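PDB 5A95: putative retaining b-glycosidase from Saccharophagus degradans, which probably hydrolyses mixed-linkage beta-glucans with retention of configuration, as a glycoside hydrolase of family 5 whose quaternary structure dictates its specificity. Local coordinates for residues Ile106-Trp111 with Tyr157-Lys162; Gly145-Glu150 with Glu185-Pro190. The protein carries 1 engineered substitution. One frame throughout, in Å; residues are numbered along the deposited sequence.

Interaction 1: residues Ile106-Trp111 with Tyr157-Lys162; sequences IHPVSW and YDTTIK. With BGC (beta-D-glucopyranose), chain D.
His107 and Tyr157 meet at the glycan-binding end of the (beta/alpha)8 barrel of family 5, where strand 101-106 passes into helix 108-114. Both residues grip one hydroxyl of a bound glucose. His107 NE2 is 2.7 Å from O6 of the glucose of chain D, in a nearly straight bond (172°). This O6 sits at the edge of the imidazole, in its plane. Tyr157 OH reaches the same O6 at 2.7 Å. Either partner could be the donor in each bond. His107 ND1 is hydrogen-bonded to Pro105 O, which, with the bond to O6, probably sets the rotation of the ring.

The aromatic contact is oblique. The two side chains lie side by side and point the same way. Tyr157 keeps CG beside its backbone N (chi1 -54°), which carries the ring alongside His107. The ring planes make 35°, and His107 CD2 is 3.7 Å from Tyr157 CE1. A phenylalanine in place of Tyr157 would probably leave O6 with one holder fewer and the sugar's CH2OH arm less firmly oriented.

Trp31 of the second subunit also meets the His107 ring, and Lys162 of that subunit forms a salt bridge with Asp158.

The ring of Pro108, in its helix's first turn, packs on the backbone of 157-158 and the side chain of Thr159. Its CG is 4.1 Å from Thr159 CB, and its CB is 3.2 Å from Asp158 O.

Interaction 2: residues Gly145-Glu150 with Glu185-Pro190; sequences GYLPTE and ELFNEP. With BGC (beta-D-glucopyranose), chain B.
Gly145 and Pro190 form a parallel beta bridge just beyond strands 136-144 and 181-185 of the barrel. Pro190 closes the Asn-Glu-Pro sequence, a family 5 signature whose glutamate is the general acid/base in relatives. Gly145 N donates to Glu189 O at 3.1 Å (156°). In return, Pro190 CA makes a CH...O contact of 3.4 Å with Gly145 O. The backbone angles of Gly145 suit glycine, since a CB would press on the preceding carbonyl oxygen.

Phe187, three residues before Pro190, packs beside the bridge. Its CG is anti to the backbone N (chi1 -171°), which brings the ring to the other segment. Phe187 CE1 lies 3.4 Å from Gly145 O, with Gly145 N at the ring edge. Leu147 CB approaches obliquely from the same side of the ring plane as Gly145 O, 3.8 Å from Phe187 CE2.

Farther out, Asn188 and Glu189 face the glucose of chain B. Asn188 ND2 donates almost straight (170°) to the sugar's O2, over a long 3.3 Å. Arg103 holds Asn188 OD1, and Ser143 O is a second partner for ND2. His254 ND1 is bonded to Glu189 OE2. Glu189 OE1 accepts a hydrogen bond from O1 of the glucose at 2.6 Å.

The four segments alternate along the chain: 106-111, 145-150, 157-162, 185-190. Three of them lie at or just after the ends of the neighbouring parallel strands 101-106, 136-144 and 181-185. The fourth, 157-162, leads into helix 161-174. The centres of the two interactions are about 10 Å apart, on the same side of the chain's centre. Glu150 OE2 lies 2.9 Å from Ile161 N, a probable hydrogen bond at the start of helix 161-174, and Leu147 CD1 packs on the backbone of Thr160. Each interaction supplies two residues to the glycan pocket. Both also reach the second subunit; at interaction 1 its Trp31 meets the sugar-binding His107, consistent with a cleft shaped partly by the assembly.

Interaction 1: residues Ile106-Trp111 with Tyr157-Lys162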
ATOM      1  N   ILE A 106       2.483 -16.440  14.331  1.00  6.23           N
ATOM      2  CA  ILE A 106       3.274 -15.230  14.219  1.00  5.79           C
ATOM      3  C   ILE A 106       2.361 -14.063  13.944  1.00  6.02           C
ATOM      4  O   ILE A 106       1.792 -13.946  12.866  1.00  6.24           O
ATOM      5  CB  ILE A 106       4.354 -15.398  13.147  1.00  7.16           C
ATOM      6  CG1 ILE A 106       5.284 -16.546  13.561  1.00  8.29           C
ATOM      7  CG2 ILE A 106       5.121 -14.094  12.916  1.00  7.15           C
ATOM      8  CD1 ILE A 106       6.056 -17.204  12.448  1.00  9.58           C
ATOM      9  N   HIS A 107       2.169 -13.216  14.948  1.00  6.29           N
ATOM     10  CA  HIS A 107       1.262 -12.096  14.812  1.00  6.44           C
ATOM     11  C   HIS A 107       1.959 -10.938  14.101  1.00  5.47           C
ATOM     12  O   HIS A 107       3.053 -10.550  14.491  1.00  6.99           O
ATOM     13  CB  HIS A 107       0.769 -11.623  16.171  1.00  6.67           C
ATOM     14  CG  HIS A 107      -0.229 -12.540  16.793  1.00  6.89           C
ATOM     15  ND1 HIS A 107      -0.017 -13.888  16.963  1.00  6.99           N
ATOM     16  CD2 HIS A 107      -1.464 -12.293  17.289  1.00  6.95           C
ATOM     17  CE1 HIS A 107      -1.069 -14.422  17.565  1.00  7.81           C
ATOM     18  NE2 HIS A 107      -1.965 -13.471  17.768  1.00  7.19           N
ATOM     19  N   PRO A 108       1.309 -10.321  13.104  1.00  6.29           N
ATOM     20  CA  PRO A 108       1.997  -9.230  12.404  1.00  6.79           C
ATOM     21  C   PRO A 108       2.466  -8.095  13.316  1.00  6.74           C
ATOM     22  O   PRO A 108       3.518  -7.502  13.083  1.00  6.91           O
ATOM     23  CB  PRO A 108       0.929  -8.748  11.393  1.00  7.52           C
ATOM     24  CG  PRO A 108       0.181 -10.011  11.046  1.00  7.06           C
ATOM     25  CD  PRO A 108       0.094 -10.745  12.388  1.00  6.03           C
ATOM     26  N   VAL A 109       1.679  -7.749  14.338  1.00  7.00           N
ATOM     27  CA  VAL A 109       2.090  -6.642  15.215  1.00  7.42           C
ATOM     28  C   VAL A 109       3.401  -6.990  15.930  1.00  8.09           C
ATOM     29  O   VAL A 109       4.198  -6.114  16.222  1.00  8.25           O
ATOM     30  CB  VAL A 109       0.973  -6.285  16.221  1.00  8.07           C
ATOM     31  CG1 VAL A 109       0.759  -7.384  17.242  1.00  8.05           C
ATOM     32  CG2 VAL A 109       1.234  -4.928  16.898  1.00  8.92           C
ATOM     33  N   SER A 110       3.590  -8.261  16.242  1.00  7.20           N
ATOM     34  CA  SER A 110       4.789  -8.775  16.932  1.00  7.26           C
ATOM     35  C   SER A 110       5.996  -8.855  15.989  1.00  7.16           C
ATOM     36  O   SER A 110       7.123  -8.529  16.384  1.00  8.20           O
ATOM     37  CB  SER A 110       4.460 -10.144  17.527  1.00  7.73           C
ATOM     38  OG  SER A 110       5.507 -10.591  18.343  1.00  7.74           O
ATOM     39  N   TRP A 111       5.751  -9.278  14.753  1.00  6.93           N
ATOM     40  CA  TRP A 111       6.719  -9.220  13.677  1.00  6.91           C
ATOM     41  C   TRP A 111       7.276  -7.800  13.609  1.00  7.24           C
ATOM     42  O   TRP A 111       8.494  -7.598  13.554  1.00  8.48           O
ATOM     43  CB  TRP A 111       6.030  -9.652  12.373  1.00  6.99           C
ATOM     44  CG  TRP A 111       6.833  -9.616  11.131  1.00  7.46           C
ATOM     45  CD1 TRP A 111       6.663  -8.760  10.072  1.00  8.19           C
ATOM     46  CD2 TRP A 111       7.859 -10.529  10.730  1.00  7.57           C
ATOM     47  NE1 TRP A 111       7.516  -9.067   9.058  1.00  8.11           N
ATOM     48  CE2 TRP A 111       8.271 -10.147   9.432  1.00  8.52           C
ATOM     49  CE3 TRP A 111       8.465 -11.630  11.328  1.00  7.97           C
ATOM     50  CZ2 TRP A 111       9.281 -10.815   8.743  1.00  8.45           C
ATOM     51  CZ3 TRP A 111       9.444 -12.305  10.617  1.00  9.92           C
ATOM     52  CH2 TRP A 111       9.855 -11.891   9.365  1.00  9.93           C
ATOM     53  N   TYR A 157      -3.597  -7.979  14.294  1.00  6.09           N
ATOM     54  CA  TYR A 157      -3.559  -8.744  13.092  1.00  5.99           C
ATOM     55  C   TYR A 157      -3.267  -7.920  11.841  1.00  6.70           C
ATOM     56  O   TYR A 157      -3.193  -8.452  10.729  1.00  6.75           O
ATOM     57  CB  TYR A 157      -4.907  -9.445  12.907  1.00  6.41           C
ATOM     58  CG  TYR A 157      -5.304 -10.257  14.117  1.00  6.30           C
ATOM     59  CD1 TYR A 157      -4.473 -11.244  14.638  1.00  6.27           C
ATOM     60  CD2 TYR A 157      -6.510 -10.037  14.735  1.00  6.93           C
ATOM     61  CE1 TYR A 157      -4.846 -11.948  15.788  1.00  6.55           C
ATOM     62  CE2 TYR A 157      -6.902 -10.746  15.862  1.00  6.55           C
ATOM     63  CZ  TYR A 157      -6.062 -11.701  16.400  1.00  6.56           C
ATOM     64  OH  TYR A 157      -6.427 -12.398  17.533  1.00  7.77           O
ATOM     65  N   ASP A 158      -3.126  -6.610  11.986  1.00  6.51           N
ATOM     66  CA  ASP A 158      -3.034  -5.711  10.840  1.00  6.52           C
ATOM     67  C   ASP A 158      -1.790  -5.989  10.011  1.00  6.43           C
ATOM     68  O   ASP A 158      -0.700  -6.137  10.540  1.00  6.48           O
ATOM     69  CB  ASP A 158      -2.993  -4.252  11.324  1.00  6.83           C
ATOM     70  CG  ASP A 158      -3.108  -3.255  10.192  1.00  9.70           C
ATOM     71  OD1 ASP A 158      -4.036  -3.386   9.410  1.00 14.14           O
ATOM     72  OD2 ASP A 158      -2.321  -2.322  10.087  1.00 16.17           O
ATOM     73  N   THR A 159      -1.989  -6.040   8.693  1.00  6.36           N
ATOM     74  CA  THR A 159      -0.918  -6.289   7.773  1.00  6.14           C
ATOM     75  C   THR A 159      -1.280  -5.705   6.418  1.00  6.72           C
ATOM     76  O   THR A 159      -2.327  -5.059   6.257  1.00  7.08           O
ATOM     77  CB  THR A 159      -0.537  -7.806   7.724  1.00  6.32           C
ATOM     78  OG1 THR A 159       0.647  -7.997   6.925  1.00  7.51           O
ATOM     79  CG2 THR A 159      -1.662  -8.696   7.195  1.00  6.98           C
ATOM     80  N   THR A 160      -0.397  -5.886   5.458  1.00  6.47           N
ATOM     81  CA  THR A 160      -0.627  -5.474   4.079  1.00  6.10           C
ATOM     82  C   THR A 160      -0.227  -6.635   3.182  1.00  6.22           C
ATOM     83  O   THR A 160       0.473  -7.563   3.600  1.00  6.26           O
ATOM     84  CB  THR A 160       0.231  -4.259   3.689  1.00  6.30           C
ATOM     85  OG1 THR A 160       1.621  -4.607   3.797  1.00  7.08           O
ATOM     86  CG2 THR A 160      -0.081  -3.049   4.539  1.00  7.43           C
ATOM     87  N   ILE A 161      -0.648  -6.580   1.933  1.00  5.39           N
ATOM     88  CA  ILE A 161      -0.181  -7.584   0.975  1.00  5.83           C
ATOM     89  C   ILE A 161       1.346  -7.520   0.870  1.00  5.12           C
ATOM     90  O   ILE A 161       2.016  -8.533   0.838  1.00  6.14           O
ATOM     91  CB  ILE A 161      -0.881  -7.428  -0.393  1.00  6.98           C
ATOM     92  CG1 ILE A 161      -2.380  -7.668  -0.243  1.00  8.28           C
ATOM     93  CG2 ILE A 161      -0.283  -8.406  -1.389  1.00  7.34           C
ATOM     94  CD1 ILE A 161      -3.200  -7.393  -1.473  1.00  9.87           C
ATOM     95  N   LYS A 162       1.909  -6.321   0.820  1.00  5.48           N
ATOM     96  CA  LYS A 162       3.345  -6.164   0.744  1.00  5.49           C
ATOM     97  C   LYS A 162       4.085  -6.831   1.892  1.00  5.32           C
ATOM     98  O   LYS A 162       5.063  -7.547   1.690  1.00  6.07           O
ATOM     99  CB  LYS A 162       3.727  -4.689   0.661  1.00  6.33           C
ATOM    100  CG  LYS A 162       5.236  -4.432   0.638  1.00  5.72           C
ATOM    101  CD  LYS A 162       5.561  -2.934   0.664  1.00  7.02           C
ATOM    102  CE  LYS A 162       7.063  -2.722   0.705  1.00  7.88           C
ATOM    103  NZ  LYS A 162       7.525  -1.330   0.739  1.00 10.61           N
TER
HETATM  104  C2  BGC D   2      -7.045 -15.702  22.543  1.00 10.27           C
HETATM  105  C3  BGC D   2      -6.720 -14.330  23.105  1.00 11.48           C
HETATM  106  C4  BGC D   2      -5.469 -13.764  22.472  1.00 10.76           C
HETATM  107  C5  BGC D   2      -5.563 -13.811  20.947  1.00  9.99           C
HETATM  108  C6  BGC D   2      -4.267 -13.480  20.253  1.00 10.08           C
HETATM  109  C1  BGC D   2      -7.151 -15.553  21.035  1.00 11.17           C
HETATM  110  O2  BGC D   2      -8.278 -16.122  23.125  1.00 12.10           O
HETATM  111  O3  BGC D   2      -6.503 -14.459  24.516  1.00 13.27           O
HETATM  112  O4  BGC D   2      -5.321 -12.407  22.876  1.00 11.73           O
HETATM  113  O5  BGC D   2      -5.902 -15.120  20.529  1.00  9.82           O
HETATM  114  O6  BGC D   2      -4.443 -13.578  18.843  1.00  8.60           O

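Interaction 2: residues Gly145-Glu150 with Glu185-Pro190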
ATOM      1  N   GLY A 145      -8.901 -11.617   9.035  1.00  5.80           N
ATOM      2  CA  GLY A 145      -9.516 -10.586   8.247  1.00  5.89           C
ATOM      3  C   GLY A 145      -9.407 -10.862   6.765  1.00  5.54           C
ATOM      4  O   GLY A 145      -9.312 -12.037   6.351  1.00  6.08           O
ATOM      5  N   TYR A 146      -9.409  -9.803   5.964  1.00  5.90           N
ATOM      6  CA  TYR A 146      -9.506  -9.934   4.520  1.00  5.35           C
ATOM      7  C   TYR A 146      -8.326  -9.241   3.881  1.00  5.78           C
ATOM      8  O   TYR A 146      -8.291  -8.008   3.722  1.00  6.29           O
ATOM      9  CB  TYR A 146     -10.860  -9.370   3.996  1.00  5.27           C
ATOM     10  CG  TYR A 146     -11.232  -9.899   2.642  1.00  5.88           C
ATOM     11  CD1 TYR A 146     -11.338 -11.267   2.440  1.00  6.76           C
ATOM     12  CD2 TYR A 146     -11.410  -9.064   1.560  1.00  6.28           C
ATOM     13  CE1 TYR A 146     -11.635 -11.799   1.210  1.00  7.61           C
ATOM     14  CE2 TYR A 146     -11.725  -9.593   0.314  1.00  6.48           C
ATOM     15  CZ  TYR A 146     -11.822 -10.964   0.150  1.00  6.48           C
ATOM     16  OH  TYR A 146     -12.111 -11.562  -1.063  1.00  7.07           O
ATOM     17  N   LEU A 147      -7.342 -10.055   3.516  1.00  5.99           N
ATOM     18  CA  LEU A 147      -6.106  -9.523   2.999  1.00  5.62           C
ATOM     19  C   LEU A 147      -6.285  -8.681   1.725  1.00  5.29           C
ATOM     20  O   LEU A 147      -5.636  -7.653   1.572  1.00  6.05           O
ATOM     21  CB  LEU A 147      -5.072 -10.646   2.823  1.00  6.42           C
ATOM     22  CG  LEU A 147      -3.694 -10.239   2.358  1.00  6.15           C
ATOM     23  CD1 LEU A 147      -3.034  -9.264   3.322  1.00  7.25           C
ATOM     24  CD2 LEU A 147      -2.824 -11.466   2.174  1.00  6.71           C
ATOM     25  N   PRO A 148      -7.208  -9.077   0.819  1.00  5.51           N
ATOM     26  CA  PRO A 148      -7.321  -8.252  -0.404  1.00  6.50           C
ATOM     27  C   PRO A 148      -7.667  -6.784  -0.194  1.00  6.69           C
ATOM     28  O   PRO A 148      -7.252  -5.938  -0.977  1.00  7.70           O
ATOM     29  CB  PRO A 148      -8.400  -8.965  -1.229  1.00  6.06           C
ATOM     30  CG  PRO A 148      -8.215 -10.408  -0.837  1.00  6.36           C
ATOM     31  CD  PRO A 148      -7.954 -10.346   0.664  1.00  5.39           C
ATOM     32  N   THR A 149      -8.439  -6.474   0.852  1.00  5.83           N
ATOM     33  CA  THR A 149      -8.748  -5.084   1.198  1.00  5.08           C
ATOM     34  C   THR A 149      -7.879  -4.568   2.342  1.00  5.91           C
ATOM     35  O   THR A 149      -8.007  -3.407   2.743  1.00  6.14           O
ATOM     36  CB  THR A 149     -10.207  -4.902   1.590  1.00  6.90           C
ATOM     37  OG1 THR A 149     -10.472  -5.779   2.673  1.00  6.83           O
ATOM     38  CG2 THR A 149     -11.132  -5.146   0.428  1.00  7.51           C
ATOM     39  N   GLU A 150      -7.037  -5.419   2.907  1.00  5.62           N
ATOM     40  CA  GLU A 150      -6.163  -5.061   4.030  1.00  5.16           C
ATOM     41  C   GLU A 150      -6.965  -4.516   5.215  1.00  5.57           C
ATOM     42  O   GLU A 150      -6.564  -3.528   5.816  1.00  5.86           O
ATOM     43  CB  GLU A 150      -5.006  -4.123   3.597  1.00  5.59           C
ATOM     44  CG  GLU A 150      -4.169  -4.729   2.474  1.00  6.45           C
ATOM     45  CD  GLU A 150      -3.121  -3.824   1.921  1.00  7.45           C
ATOM     46  OE1 GLU A 150      -3.195  -2.617   2.203  1.00 10.57           O
ATOM     47  OE2 GLU A 150      -2.199  -4.298   1.193  1.00  7.12           O
ATOM     48  N   GLU A 185       1.670 -21.755   6.606  1.00  5.85           N
ATOM     49  CA  GLU A 185       0.224 -21.465   6.689  1.00  5.80           C
ATOM     50  C   GLU A 185       0.037 -19.987   6.365  1.00  5.54           C
ATOM     51  O   GLU A 185       0.297 -19.117   7.187  1.00  5.88           O
ATOM     52  CB  GLU A 185      -0.307 -21.854   8.037  1.00  6.24           C
ATOM     53  CG  GLU A 185      -1.803 -21.625   8.197  1.00  5.96           C
ATOM     54  CD  GLU A 185      -2.359 -22.275   9.451  1.00  6.47           C
ATOM     55  OE1 GLU A 185      -1.538 -22.775  10.248  1.00  7.30           O
ATOM     56  OE2 GLU A 185      -3.601 -22.253   9.650  1.00  6.43           O
ATOM     57  N   LEU A 186      -0.399 -19.731   5.147  1.00  5.77           N
ATOM     58  CA  LEU A 186      -0.253 -18.449   4.478  1.00  5.60           C
ATOM     59  C   LEU A 186      -0.985 -17.285   5.148  1.00  5.57           C
ATOM     60  O   LEU A 186      -0.475 -16.167   5.146  1.00  5.59           O
ATOM     61  CB  LEU A 186      -0.725 -18.556   3.027  1.00  5.48           C
ATOM     62  CG  LEU A 186      -0.016 -19.637   2.187  1.00  5.67           C
ATOM     63  CD1 LEU A 186      -0.527 -19.582   0.742  1.00  6.68           C
ATOM     64  CD2 LEU A 186       1.493 -19.509   2.242  1.00  6.90           C
ATOM     65  N   PHE A 187      -2.177 -17.565   5.685  1.00  5.22           N
ATOM     66  CA  PHE A 187      -3.010 -16.525   6.298  1.00  5.07           C
ATOM     67  C   PHE A 187      -4.012 -17.223   7.209  1.00  4.94           C
ATOM     68  O   PHE A 187      -4.993 -17.801   6.739  1.00  5.90           O
ATOM     69  CB  PHE A 187      -3.723 -15.687   5.242  1.00  5.75           C
ATOM     70  CG  PHE A 187      -4.407 -14.475   5.818  1.00  5.59           C
ATOM     71  CD1 PHE A 187      -5.657 -14.578   6.395  1.00  5.67           C
ATOM     72  CD2 PHE A 187      -3.810 -13.229   5.754  1.00  5.57           C
ATOM     73  CE1 PHE A 187      -6.281 -13.449   6.932  1.00  5.77           C
ATOM     74  CE2 PHE A 187      -4.414 -12.123   6.284  1.00  6.15           C
ATOM     75  CZ  PHE A 187      -5.645 -12.230   6.876  1.00  6.14           C
ATOM     76  N   ASN A 188      -3.771 -17.146   8.521  1.00  5.86           N
ATOM     77  CA  ASN A 188      -4.520 -17.891   9.537  1.00  4.80           C
ATOM     78  C   ASN A 188      -6.034 -17.986   9.283  1.00  5.91           C
ATOM     79  O   ASN A 188      -6.594 -19.066   9.074  1.00  5.78           O
ATOM     80  CB  ASN A 188      -4.200 -17.260  10.877  1.00  5.38           C
ATOM     81  CG  ASN A 188      -5.095 -17.700  12.013  1.00  5.77           C
ATOM     82  OD1 ASN A 188      -5.265 -18.870  12.304  1.00  6.68           O
ATOM     83  ND2 ASN A 188      -5.652 -16.705  12.709  1.00  6.59           N
ATOM     84  N   GLU A 189      -6.738 -16.853   9.364  1.00  5.49           N
ATOM     85  CA  GLU A 189      -8.205 -16.863   9.355  1.00  5.44           C
ATOM     86  C   GLU A 189      -8.797 -15.822   8.429  1.00  4.12           C
ATOM     87  O   GLU A 189      -9.082 -14.674   8.855  1.00  5.89           O
ATOM     88  CB  GLU A 189      -8.785 -16.749  10.771  1.00  6.05           C
ATOM     89  CG  GLU A 189      -8.741 -18.081  11.504  1.00  6.85           C
ATOM     90  CD  GLU A 189      -9.315 -18.065  12.891  1.00  7.66           C
ATOM     91  OE1 GLU A 189      -9.402 -16.983  13.479  1.00 10.55           O
ATOM     92  OE2 GLU A 189      -9.620 -19.161  13.400  1.00  8.08           O
ATOM     93  N   PRO A 190      -9.060 -16.226   7.179  1.00  4.68           N
ATOM     94  CA  PRO A 190      -9.798 -15.354   6.284  1.00  4.83           C
ATOM     95  C   PRO A 190     -11.218 -15.129   6.806  1.00  5.53           C
ATOM     96  O   PRO A 190     -11.924 -16.080   7.135  1.00  5.47           O
ATOM     97  CB  PRO A 190      -9.812 -16.136   4.980  1.00  5.63           C
ATOM     98  CG  PRO A 190      -8.605 -17.029   5.083  1.00  5.75           C
ATOM     99  CD  PRO A 190      -8.652 -17.466   6.509  1.00  5.30           C
TER
HETATM  100  C2  BGC B   1      -8.069 -16.795  16.695  1.00 12.97           C
HETATM  101  C3  BGC B   1      -7.196 -16.881  17.945  1.00 12.38           C
HETATM  102  C4  BGC B   1      -8.074 -16.709  19.190  1.00 11.95           C
HETATM  103  C5  BGC B   1      -9.204 -17.720  19.166  1.00 13.86           C
HETATM  104  C6  BGC B   1     -10.096 -17.623  20.380  1.00 17.66           C
HETATM  105  C1  BGC B   1      -9.371 -17.585  16.786  1.00 14.00           C
HETATM  106  O1  BGC B   1     -10.353 -17.128  15.892  1.00 15.06           O
HETATM  107  O2  BGC B   1      -7.280 -17.188  15.512  1.00 13.04           O
HETATM  108  O3  BGC B   1      -6.130 -15.889  17.807  1.00 10.68           O
HETATM  109  O4  BGC B   1      -7.395 -16.820  20.450  1.00 11.57           O
HETATM  110  O5  BGC B   1     -10.003 -17.404  18.030  1.00 14.48           O
HETATM  111  O6  BGC B   1     -11.200 -18.487  20.104  1.00 24.57           O